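Local coordinates for protein regulator of polyketide synthase expression (Bifidobacterium adolescentis, PDB 3ONQ) that is of unknown function but probably acts as a PucR-type transcription regulator, controlling polyketide synthase expression through a C-terminal DNA-binding helix-turn-helix domain, at residues I24-A28 and L44-L48; I59-S64 and F118-L124; Y91-L96 and T143-Q148; D196-V202 and R229-A233. All coordinates share one frame; numbering follows the deposited sequence.

Interaction 1 comes first along the chain: it closes a short hairpin of two helices, 24-28 against 44-48, before the sheet begins. Strand 55-61 follows, and from here interactions 2 and 3 cross, since their segments alternate as 59-64, 91-96, 118-124 and 143-148. Interaction 2 joins the end of strand 55-61 to the loop entering strand 124-131, while interaction 3 sets helix 132-149 on the sheet. The two touch directly, Gly61 O lying 2.8 Å from Leu95 N in a probable hydrogen bond between neighbouring strands. Interaction 4 closes last, within the helical C-terminal region, its centre about 47 Å from that of interaction 1. No contact encloses another.

Interaction 1. Residues I24-A28 and L44-L48; sequences IERLA and LMNIL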
# COMPACT_ATOMS: atom_id res chain seq x y z
N ILE B 24 6.97 24.04 8.08
CA ILE B 24 6.74 22.64 8.37
C ILE B 24 5.26 22.30 8.13
O ILE B 24 4.94 21.25 7.59
CB ILE B 24 7.16 22.30 9.81
CG1 ILE B 24 8.65 22.62 10.00
CG2 ILE B 24 6.89 20.82 10.12
CD1 ILE B 24 9.16 22.35 11.38
N GLU B 25 4.37 23.20 8.53
CA GLU B 25 2.94 23.00 8.33
C GLU B 25 2.59 22.98 6.84
O GLU B 25 1.88 22.08 6.37
CB GLU B 25 2.13 24.09 9.04
CG GLU B 25 0.61 23.90 8.89
CD GLU B 25 -0.18 25.11 9.35
OE1 GLU B 25 0.24 26.24 9.05
OE2 GLU B 25 -1.22 24.92 10.01
N ARG B 26 3.08 23.97 6.09
CA ARG B 26 2.75 24.06 4.68
C ARG B 26 3.26 22.83 3.95
O ARG B 26 2.59 22.31 3.05
CB ARG B 26 3.31 25.33 4.05
CG ARG B 26 3.04 25.43 2.55
CD ARG B 26 3.53 26.75 1.96
NE ARG B 26 4.64 27.33 2.71
CZ ARG B 26 5.93 27.04 2.54
NH1 ARG B 26 6.31 26.14 1.63
NH2 ARG B 26 6.85 27.64 3.29
N LEU B 27 4.44 22.37 4.35
CA LEU B 27 5.04 21.18 3.76
C LEU B 27 4.21 19.93 4.05
O LEU B 27 3.97 19.12 3.17
CB LEU B 27 6.48 20.98 4.23
CG LEU B 27 7.20 19.72 3.74
CD1 LEU B 27 7.35 19.74 2.22
CD2 LEU B 27 8.57 19.57 4.42
N ALA B 28 3.78 19.78 5.30
CA ALA B 28 2.96 18.63 5.64
C ALA B 28 1.63 18.71 4.89
O ALA B 28 1.14 17.72 4.36
CB ALA B 28 2.72 18.57 7.13
N LEU B 44 7.04 14.49 9.83
CA LEU B 44 6.64 15.89 9.82
C LEU B 44 5.46 16.12 10.76
O LEU B 44 5.44 17.09 11.52
CB LEU B 44 6.27 16.34 8.41
CG LEU B 44 7.42 16.40 7.40
CD1 LEU B 44 6.89 16.89 6.08
CD2 LEU B 44 8.52 17.31 7.89
N MSE B 45 4.47 15.24 10.71
CA MSE B 45 3.31 15.39 11.59
C MSE B 45 3.75 15.18 13.05
O MSE B 45 3.29 15.88 13.96
CB MSE B 45 2.21 14.41 11.20
CG MSE B 45 1.62 14.70 9.82
SE MSE B 45 0.59 16.36 9.81
CE MSE B 45 -1.11 15.56 10.37
N ASN B 46 4.64 14.22 13.27
CA ASN B 46 5.24 14.06 14.60
C ASN B 46 5.81 15.37 15.13
O ASN B 46 5.55 15.76 16.26
CB ASN B 46 6.38 13.05 14.54
CG ASN B 46 6.00 11.71 15.12
OD1 ASN B 46 5.36 11.64 16.17
ND2 ASN B 46 6.41 10.64 14.44
N ILE B 47 6.62 16.03 14.31
CA ILE B 47 7.26 17.28 14.69
C ILE B 47 6.24 18.36 15.02
O ILE B 47 6.45 19.17 15.92
CB ILE B 47 8.19 17.77 13.55
CG1 ILE B 47 9.47 16.95 13.54
CG2 ILE B 47 8.50 19.24 13.69
CD1 ILE B 47 10.09 16.78 12.16
N LEU B 48 5.13 18.36 14.29
CA LEU B 48 4.06 19.32 14.52
C LEU B 48 3.25 19.01 15.77
O LEU B 48 2.52 19.86 16.26
CB LEU B 48 3.13 19.38 13.30
CG LEU B 48 3.67 20.14 12.09
CD1 LEU B 48 2.70 20.01 10.91
CD2 LEU B 48 3.88 21.61 12.45
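Residues Ile24-Ala28 and Leu44-Leu48 are helical throughout and run roughly antiparallel, their axes 143° apart in direction and 9.8 Å apart at closest approach. The backbones come nearest at Ala28 and Leu44, whose CA atoms are 6.2 Å apart; at the other end the CA atoms of Glu25 and Leu48 are paired at a wider spacing, 7.3 Å. No hydrogen bond crosses the interface; the contact is made by apolar side chains, some of them resting on the backbone of the other helix.

Ile24 makes its contact at the wider-spaced end through both its branches. Its CG2, anti to the backbone N, is laid against the branch point of Leu48, 3.8 Å from Leu48 CG, and the two side chains slide past each other in opposite directions. The other arm of Ile24 reaches further, putting CD1 3.9 Å from Ile47 CG2, where the two isoleucines cross at about a right angle. Leu48 CD1 then drops onto the first helix itself, 4.0 Å from Glu25 CA and equally close to the methyl of Ala28. The small Ala28 also receives Met45, a selenomethionine whose chain is folded back at chi2 and chi3, with SE 4.1 Å from Ala28 CB. On the flank Leu27 turns its CD2 inward to Leu44 CD1, 3.6 Å away.

The carboxylate of Glu25 leads off to Arg75 in a salt bridge, and Leu14 and Leu15 of helix 11-15 cover the flank at Leu27. Thr23 of the second subunit packs on Ile24, so the pair also borders the subunit interface. Consecutive helices 21-33 and 39-48 thus form an antiparallel helical hairpin with an apolar seam.

Interaction 2. Residues I59-S64 and F118-L124; sequences IGGVPS and FSEDEPL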
# COMPACT_ATOMS: atom_id res chain seq x y z
N ILE B 59 -12.20 20.46 7.24
CA ILE B 59 -13.24 21.39 6.84
C ILE B 59 -12.61 22.28 5.79
O ILE B 59 -11.44 22.67 5.92
CB ILE B 59 -13.69 22.28 8.01
CG1 ILE B 59 -14.23 21.42 9.15
CG2 ILE B 59 -14.75 23.26 7.55
CD1 ILE B 59 -14.61 22.24 10.40
N GLY B 60 -13.37 22.60 4.74
CA GLY B 60 -12.83 23.43 3.68
C GLY B 60 -13.92 24.27 3.04
O GLY B 60 -15.09 23.87 3.00
N GLY B 61 -13.53 25.44 2.54
CA GLY B 61 -14.43 26.33 1.84
C GLY B 61 -13.67 27.60 1.49
O GLY B 61 -12.45 27.61 1.52
N VAL B 62 -14.40 28.67 1.18
CA VAL B 62 -13.76 29.92 0.81
C VAL B 62 -13.87 30.90 1.98
O VAL B 62 -14.95 31.07 2.53
CB VAL B 62 -14.44 30.54 -0.42
CG1 VAL B 62 -13.82 31.89 -0.76
CG2 VAL B 62 -14.37 29.57 -1.60
N PRO B 63 -12.75 31.54 2.36
CA PRO B 63 -12.81 32.42 3.53
C PRO B 63 -13.83 33.54 3.40
O PRO B 63 -14.07 34.03 2.30
CB PRO B 63 -11.38 32.99 3.65
CG PRO B 63 -10.65 32.53 2.42
CD PRO B 63 -11.39 31.38 1.84
N SER B 64 -14.45 33.91 4.51
CA SER B 64 -15.52 34.89 4.53
C SER B 64 -15.02 36.29 4.16
O SER B 64 -15.66 37.01 3.40
CB SER B 64 -16.16 34.94 5.92
OG SER B 64 -17.48 35.44 5.85
N PHE B 118 -16.33 31.41 6.93
CA PHE B 118 -16.35 30.95 5.53
C PHE B 118 -17.49 31.64 4.79
O PHE B 118 -18.58 31.80 5.32
CB PHE B 118 -16.53 29.42 5.43
CG PHE B 118 -15.32 28.63 5.83
CD1 PHE B 118 -14.31 28.38 4.92
CD2 PHE B 118 -15.20 28.13 7.12
CE1 PHE B 118 -13.17 27.65 5.30
CE2 PHE B 118 -14.08 27.41 7.51
CZ PHE B 118 -13.07 27.16 6.58
N SER B 119 -17.22 32.03 3.55
CA SER B 119 -18.22 32.72 2.75
C SER B 119 -19.51 31.92 2.62
O SER B 119 -19.50 30.73 2.33
CB SER B 119 -17.68 33.04 1.36
OG SER B 119 -18.74 33.41 0.50
N GLU B 120 -20.63 32.61 2.84
CA GLU B 120 -21.96 32.03 2.69
C GLU B 120 -22.29 31.81 1.22
O GLU B 120 -23.23 31.09 0.89
CB GLU B 120 -23.02 32.95 3.32
CG GLU B 120 -22.89 33.15 4.83
CD GLU B 120 -23.49 32.00 5.63
OE1 GLU B 120 -24.54 31.46 5.21
OE2 GLU B 120 -22.91 31.64 6.68
N ASP B 121 -21.52 32.45 0.34
CA ASP B 121 -21.82 32.43 -1.10
C ASP B 121 -21.04 31.34 -1.82
O ASP B 121 -21.13 31.20 -3.04
CB ASP B 121 -21.48 33.78 -1.75
CG ASP B 121 -22.29 34.93 -1.17
OD1 ASP B 121 -23.51 34.76 -0.96
OD2 ASP B 121 -21.70 36.01 -0.93
N GLU B 122 -20.26 30.58 -1.06
CA GLU B 122 -19.44 29.52 -1.61
C GLU B 122 -19.66 28.21 -0.84
O GLU B 122 -20.05 28.22 0.32
CB GLU B 122 -17.95 29.90 -1.56
CG GLU B 122 -17.63 31.28 -2.15
CD GLU B 122 -17.97 31.38 -3.64
OE1 GLU B 122 -18.04 30.32 -4.31
OE2 GLU B 122 -18.15 32.51 -4.13
N PRO B 123 -19.42 27.07 -1.50
CA PRO B 123 -19.57 25.77 -0.85
C PRO B 123 -18.64 25.60 0.35
O PRO B 123 -17.58 26.21 0.44
CB PRO B 123 -19.17 24.80 -1.97
CG PRO B 123 -19.52 25.54 -3.22
CD PRO B 123 -19.11 26.95 -2.93
N LEU B 124 -19.08 24.76 1.27
CA LEU B 124 -18.36 24.42 2.48
C LEU B 124 -18.48 22.91 2.60
O LEU B 124 -19.57 22.36 2.39
CB LEU B 124 -19.03 25.11 3.66
CG LEU B 124 -18.57 24.81 5.08
CD1 LEU B 124 -17.18 25.39 5.31
CD2 LEU B 124 -19.55 25.37 6.10
O HOH W 1 -17.32 28.58 1.73
O HOH W 2 -20.21 35.51 4.20
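Val62 O takes the one direct hydrogen bond between Ile59-Ser64 and Phe118-Leu124, from Ser119 N at 2.7 Å; the bond is nearly straight at 163° and meets the carbonyl almost head-on. Phe118 CA adds a CH...O contact to the same oxygen. The Phe118 ring then reaches back along the strand end, CE1 lying 3.6 Å from Gly61 N, where the glycine offers bare backbone. Leu124 CD1 sits over one face of that ring, offset toward its rim, and also meets Ile59 CG2 at 3.9 Å. On the outer side Val62 CG2 packs on Glu122 CB, 3.6 Å away.

Further out, a water accepts from Val62 N at 3.0 Å and lies 2.7 Å from Pro123 O, between the two backbones where they part. Ser119 begins a type I turn ending at Glu122; its OG, anti to the backbone N (chi1 166°), accepts from Asp121 N at 2.9 Å, an ST turn. Arg158 binds Ser119 O, and Thr70 and Ile74 of helix 67-80 back the Phe118 ring. The arrangement belongs to the margin of an alpha-beta-alpha sandwich, where the ends of neighbouring antiparallel strands 55-61 and 124-131 run out into loops.

Interaction 3. Residues Y91-L96 and T143-Q148; sequences YGTFLL and TMFSLQ
Phe94 and Leu147 make the tight centre of this contact: Leu147 CB stands over the middle of the Phe94 ring, 3.9 Å from its centroid and 11° off the normal, while Thr93 OG1 lies over the rim of the opposite face. Deeper in, Leu96 sends CD1 to Leu147 CD1 at 3.9 Å and rests its CG on Thr143 CG2, the chains sliding past each other in opposite directions. This is helix-on-sheet packing in the alpha-beta-alpha sandwich: the segment 143-148 of helix 132-149 runs roughly antiparallel to strand residues 94-96 on one face, while Leu95 points away to helix 67-80.

Tyr91, the first residue of the type II' turn that ends at Phe94, belongs to the close packing too. Its ring extends with CG anti to the backbone N (chi1 179°), and the selenium of Met144 lies over one face toward the rim, 3.6 Å from Tyr91 CZ, a Met-aromatic contact. With a leucine in place of Tyr91, Met144 SE would probably lose its aromatic face and its end be freer to turn. The looser side is at Gln148, which comes to the ring edge, NE2 3.3 Å from Tyr91 OH with the amide turned 69° to the ring. A water donates to Gln148 OE1 at 2.8 Å and reaches the tyrosine hydroxyl only weakly.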
# COMPACT_ATOMS: atom_id res chain seq x y z
N TYR B 91 -5.70 26.20 -1.16
CA TYR B 91 -5.67 25.50 -2.43
C TYR B 91 -6.57 26.23 -3.40
O TYR B 91 -7.79 26.17 -3.29
CB TYR B 91 -6.10 24.06 -2.23
CG TYR B 91 -6.11 23.28 -3.50
CD1 TYR B 91 -4.95 22.71 -4.00
CD2 TYR B 91 -7.29 23.13 -4.23
CE1 TYR B 91 -4.97 22.00 -5.19
CE2 TYR B 91 -7.32 22.42 -5.39
CZ TYR B 91 -6.15 21.85 -5.88
OH TYR B 91 -6.19 21.14 -7.05
N GLY B 92 -5.96 26.95 -4.33
CA GLY B 92 -6.73 27.85 -5.18
C GLY B 92 -7.36 28.91 -4.30
O GLY B 92 -6.69 29.52 -3.47
N THR B 93 -8.66 29.12 -4.46
CA THR B 93 -9.40 30.05 -3.62
C THR B 93 -9.82 29.43 -2.28
O THR B 93 -10.35 30.14 -1.41
CB THR B 93 -10.68 30.48 -4.32
OG1 THR B 93 -11.44 29.30 -4.63
CG2 THR B 93 -10.37 31.22 -5.61
N PHE B 94 -9.62 28.13 -2.12
CA PHE B 94 -10.10 27.42 -0.92
C PHE B 94 -9.10 27.45 0.24
O PHE B 94 -7.90 27.38 0.03
CB PHE B 94 -10.41 25.96 -1.24
CG PHE B 94 -11.35 25.79 -2.39
CD1 PHE B 94 -12.59 26.39 -2.39
CD2 PHE B 94 -11.00 25.00 -3.47
CE1 PHE B 94 -13.46 26.22 -3.45
CE2 PHE B 94 -11.86 24.83 -4.53
CZ PHE B 94 -13.08 25.45 -4.52
N LEU B 95 -9.62 27.53 1.46
CA LEU B 95 -8.84 27.27 2.66
C LEU B 95 -9.28 25.91 3.21
O LEU B 95 -10.48 25.68 3.38
CB LEU B 95 -9.06 28.36 3.71
CG LEU B 95 -8.28 28.25 5.02
CD1 LEU B 95 -7.94 29.61 5.56
CD2 LEU B 95 -9.05 27.43 6.07
N LEU B 96 -8.33 25.02 3.45
CA LEU B 96 -8.63 23.71 4.03
C LEU B 96 -7.97 23.62 5.40
O LEU B 96 -6.84 24.05 5.57
CB LEU B 96 -8.13 22.57 3.14
CG LEU B 96 -8.97 22.12 1.95
CD1 LEU B 96 -9.33 23.29 1.07
CD2 LEU B 96 -8.23 21.05 1.14
N THR B 143 -11.92 16.41 0.74
CA THR B 143 -12.38 17.78 0.93
C THR B 143 -12.05 18.61 -0.32
O THR B 143 -12.91 19.30 -0.87
CB THR B 143 -11.77 18.42 2.19
OG1 THR B 143 -12.25 17.73 3.35
CG2 THR B 143 -12.18 19.89 2.29
N MSE B 144 -10.80 18.54 -0.76
CA MSE B 144 -10.40 19.22 -2.00
C MSE B 144 -11.30 18.84 -3.19
O MSE B 144 -11.84 19.72 -3.87
CB MSE B 144 -8.95 18.90 -2.35
CG MSE B 144 -8.56 19.32 -3.80
SE MSE B 144 -6.73 18.76 -4.19
CE MSE B 144 -7.08 16.85 -4.44
N PHE B 145 -11.45 17.55 -3.46
CA PHE B 145 -12.26 17.12 -4.60
C PHE B 145 -13.75 17.49 -4.47
O PHE B 145 -14.39 17.82 -5.47
CB PHE B 145 -12.13 15.61 -4.82
CG PHE B 145 -10.88 15.20 -5.55
CD1 PHE B 145 -10.70 15.53 -6.88
CD2 PHE B 145 -9.92 14.42 -4.92
CE1 PHE B 145 -9.57 15.13 -7.58
CE2 PHE B 145 -8.78 14.02 -5.60
CZ PHE B 145 -8.60 14.37 -6.93
N SER B 146 -14.29 17.43 -3.25
CA SER B 146 -15.69 17.82 -3.02
C SER B 146 -15.90 19.29 -3.35
O SER B 146 -16.89 19.65 -3.97
CB SER B 146 -16.14 17.54 -1.57
OG SER B 146 -16.29 16.15 -1.33
N LEU B 147 -14.96 20.13 -2.94
CA LEU B 147 -15.10 21.56 -3.18
C LEU B 147 -14.99 21.85 -4.68
O LEU B 147 -15.71 22.68 -5.19
CB LEU B 147 -14.05 22.36 -2.39
CG LEU B 147 -14.25 22.38 -0.87
CD1 LEU B 147 -13.02 22.94 -0.13
CD2 LEU B 147 -15.50 23.18 -0.46
N GLN B 148 -14.09 21.16 -5.37
CA GLN B 148 -13.97 21.31 -6.83
C GLN B 148 -15.21 20.77 -7.57
O GLN B 148 -15.54 21.23 -8.65
CB GLN B 148 -12.71 20.61 -7.34
CG GLN B 148 -11.41 21.26 -6.88
CD GLN B 148 -10.18 20.66 -7.54
OE1 GLN B 148 -10.04 19.43 -7.63
NE2 GLN B 148 -9.28 21.52 -8.02
O HOH W 3 -7.62 18.21 -8.32

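Interaction 4. Residues D196-V202 and R229-A233; sequences DPTYLTV and RLKRA. With SO4 (sulfate ion), chain S; SO4 (sulfate ion), chain R.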
# COMPACT_ATOMS: atom_id res chain seq x y z
N ASP B 196 -30.21 -12.93 -5.46
CA ASP B 196 -30.96 -11.79 -4.93
C ASP B 196 -31.30 -10.84 -6.07
O ASP B 196 -30.42 -10.49 -6.86
CB ASP B 196 -30.14 -11.06 -3.86
CG ASP B 196 -30.90 -9.91 -3.23
OD1 ASP B 196 -31.62 -10.13 -2.23
OD2 ASP B 196 -30.78 -8.78 -3.73
N PRO B 197 -32.58 -10.43 -6.18
CA PRO B 197 -33.09 -9.64 -7.32
C PRO B 197 -32.84 -8.13 -7.25
O PRO B 197 -33.13 -7.43 -8.23
CB PRO B 197 -34.60 -9.91 -7.28
CG PRO B 197 -34.88 -10.10 -5.83
CD PRO B 197 -33.67 -10.83 -5.27
N THR B 198 -32.31 -7.63 -6.13
CA THR B 198 -32.20 -6.18 -5.93
C THR B 198 -31.39 -5.50 -7.05
O THR B 198 -31.86 -4.56 -7.67
CB THR B 198 -31.59 -5.83 -4.55
OG1 THR B 198 -32.24 -6.59 -3.53
CG2 THR B 198 -31.76 -4.35 -4.25
N TYR B 199 -30.18 -5.99 -7.30
CA TYR B 199 -29.30 -5.40 -8.30
C TYR B 199 -29.94 -5.37 -9.69
O TYR B 199 -29.93 -4.36 -10.38
CB TYR B 199 -27.97 -6.15 -8.37
CG TYR B 199 -27.01 -5.61 -9.42
CD1 TYR B 199 -26.14 -4.57 -9.12
CD2 TYR B 199 -26.99 -6.14 -10.71
CE1 TYR B 199 -25.27 -4.07 -10.07
CE2 TYR B 199 -26.13 -5.63 -11.67
CZ TYR B 199 -25.26 -4.60 -11.34
OH TYR B 199 -24.39 -4.10 -12.27
N LEU B 200 -30.48 -6.51 -10.10
CA LEU B 200 -31.13 -6.57 -11.40
C LEU B 200 -32.26 -5.55 -11.48
O LEU B 200 -32.44 -4.90 -12.51
CB LEU B 200 -31.67 -7.97 -11.66
CG LEU B 200 -32.49 -8.15 -12.93
CD1 LEU B 200 -31.63 -7.91 -14.17
CD2 LEU B 200 -33.08 -9.56 -12.95
N THR B 201 -32.99 -5.39 -10.38
CA THR B 201 -34.17 -4.51 -10.38
C THR B 201 -33.78 -3.04 -10.46
O THR B 201 -34.39 -2.28 -11.21
CB THR B 201 -35.07 -4.72 -9.14
OG1 THR B 201 -35.43 -6.10 -9.05
CG2 THR B 201 -36.34 -3.88 -9.25
N VAL B 202 -32.78 -2.64 -9.69
CA VAL B 202 -32.28 -1.27 -9.77
C VAL B 202 -31.72 -1.00 -11.17
O VAL B 202 -31.99 0.02 -11.79
CB VAL B 202 -31.15 -1.04 -8.72
CG1 VAL B 202 -30.46 0.29 -8.95
CG2 VAL B 202 -31.71 -1.13 -7.31
N ARG B 229 -38.26 -3.54 -3.72
CA ARG B 229 -36.83 -3.71 -3.96
C ARG B 229 -36.03 -2.41 -4.00
O ARG B 229 -34.92 -2.34 -3.46
CB ARG B 229 -36.57 -4.53 -5.22
CG ARG B 229 -37.07 -5.96 -5.11
CD ARG B 229 -37.12 -6.61 -6.46
NE ARG B 229 -37.63 -7.97 -6.39
CZ ARG B 229 -37.78 -8.76 -7.45
NH1 ARG B 229 -37.46 -8.33 -8.67
NH2 ARG B 229 -38.25 -10.00 -7.29
N LEU B 230 -36.57 -1.37 -4.64
CA LEU B 230 -35.86 -0.09 -4.69
C LEU B 230 -35.70 0.49 -3.29
O LEU B 230 -34.66 1.06 -2.96
CB LEU B 230 -36.59 0.91 -5.58
CG LEU B 230 -36.81 0.44 -7.01
CD1 LEU B 230 -37.57 1.50 -7.79
CD2 LEU B 230 -35.48 0.11 -7.67
N LYS B 231 -36.73 0.33 -2.47
CA LYS B 231 -36.70 0.81 -1.10
C LYS B 231 -35.60 0.09 -0.32
O LYS B 231 -34.81 0.71 0.39
CB LYS B 231 -38.07 0.63 -0.45
CG LYS B 231 -38.17 1.13 0.98
CD LYS B 231 -39.61 1.13 1.46
CE LYS B 231 -39.69 1.04 2.98
NZ LYS B 231 -39.14 -0.25 3.49
N ARG B 232 -35.53 -1.23 -0.50
CA ARG B 232 -34.48 -2.01 0.14
C ARG B 232 -33.10 -1.54 -0.30
O ARG B 232 -32.19 -1.38 0.51
CB ARG B 232 -34.66 -3.50 -0.17
CG ARG B 232 -33.62 -4.40 0.48
CD ARG B 232 -33.50 -5.74 -0.25
NE ARG B 232 -34.71 -6.55 -0.16
CZ ARG B 232 -35.27 -7.18 -1.18
NH1 ARG B 232 -34.75 -7.09 -2.40
NH2 ARG B 232 -36.37 -7.90 -1.00
N ALA B 233 -32.94 -1.31 -1.60
CA ALA B 233 -31.66 -0.82 -2.12
C ALA B 233 -31.30 0.55 -1.54
O ALA B 233 -30.13 0.86 -1.34
CB ALA B 233 -31.66 -0.78 -3.63
S SO4 S . -38.37 -10.21 -3.54
O1 SO4 S . -39.49 -10.43 -2.64
O2 SO4 S . -37.14 -10.73 -2.94
O3 SO4 S . -38.63 -10.91 -4.79
O4 SO4 S . -38.22 -8.78 -3.78
S SO4 R . -24.36 -6.98 -14.91
O1 SO4 R . -25.64 -6.38 -15.29
O2 SO4 R . -24.58 -8.22 -14.18
O3 SO4 R . -23.57 -7.23 -16.11
O4 SO4 R . -23.64 -6.03 -14.06
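Arg229, Thr198 and Thr201 carry the contact between Asp196-Val202 and Arg229-Ala233. Arg229, extended from CG to NE, reaches across past Thr201 to Pro197 and lays one face of its guanidinium on that ring, Pro197 CB being 3.4 Å from Arg229 CZ. From the edge, NH1 donates to Thr201 OG1 at 3.0 Å, the oxygen tilted 21° out of the guanidinium plane. The NE and NH2 edge grips a sulfate, probably from the crystallisation liquor, with NE 2.8 Å from its O4 and NH2 2.7 Å from its O3, both bonds nearly straight. Replacing Arg229 by a methionine would probably leave this anion without its main grip and Thr201 OG1 without its cross-helix donor.

Thr201 OG1 in turn donates to Pro197 O. Thr198 OG1 accepts from Arg232 NH1 at 2.8 Å and donates its own hydrogen bond to Asp196 OD2, 2.6 Å away on the syn lone pair, while Thr198 N also donates to OD2 as a capping bond. The methyl of Thr198, anti to the backbone N, turns inward instead, its CG2 3.6 Å from Ala233 CB. Val202 and Leu230 continue this apolar side, backed by Leu189 and Leu212.

The segments 198-202 and 229-233 of the two helices lie at 107° to each other. Packing of this kind belongs to the helix-turn-helix domain of PucR-type regulators, in which helices 212-219 and 223-237 probably form the DNA-binding pair.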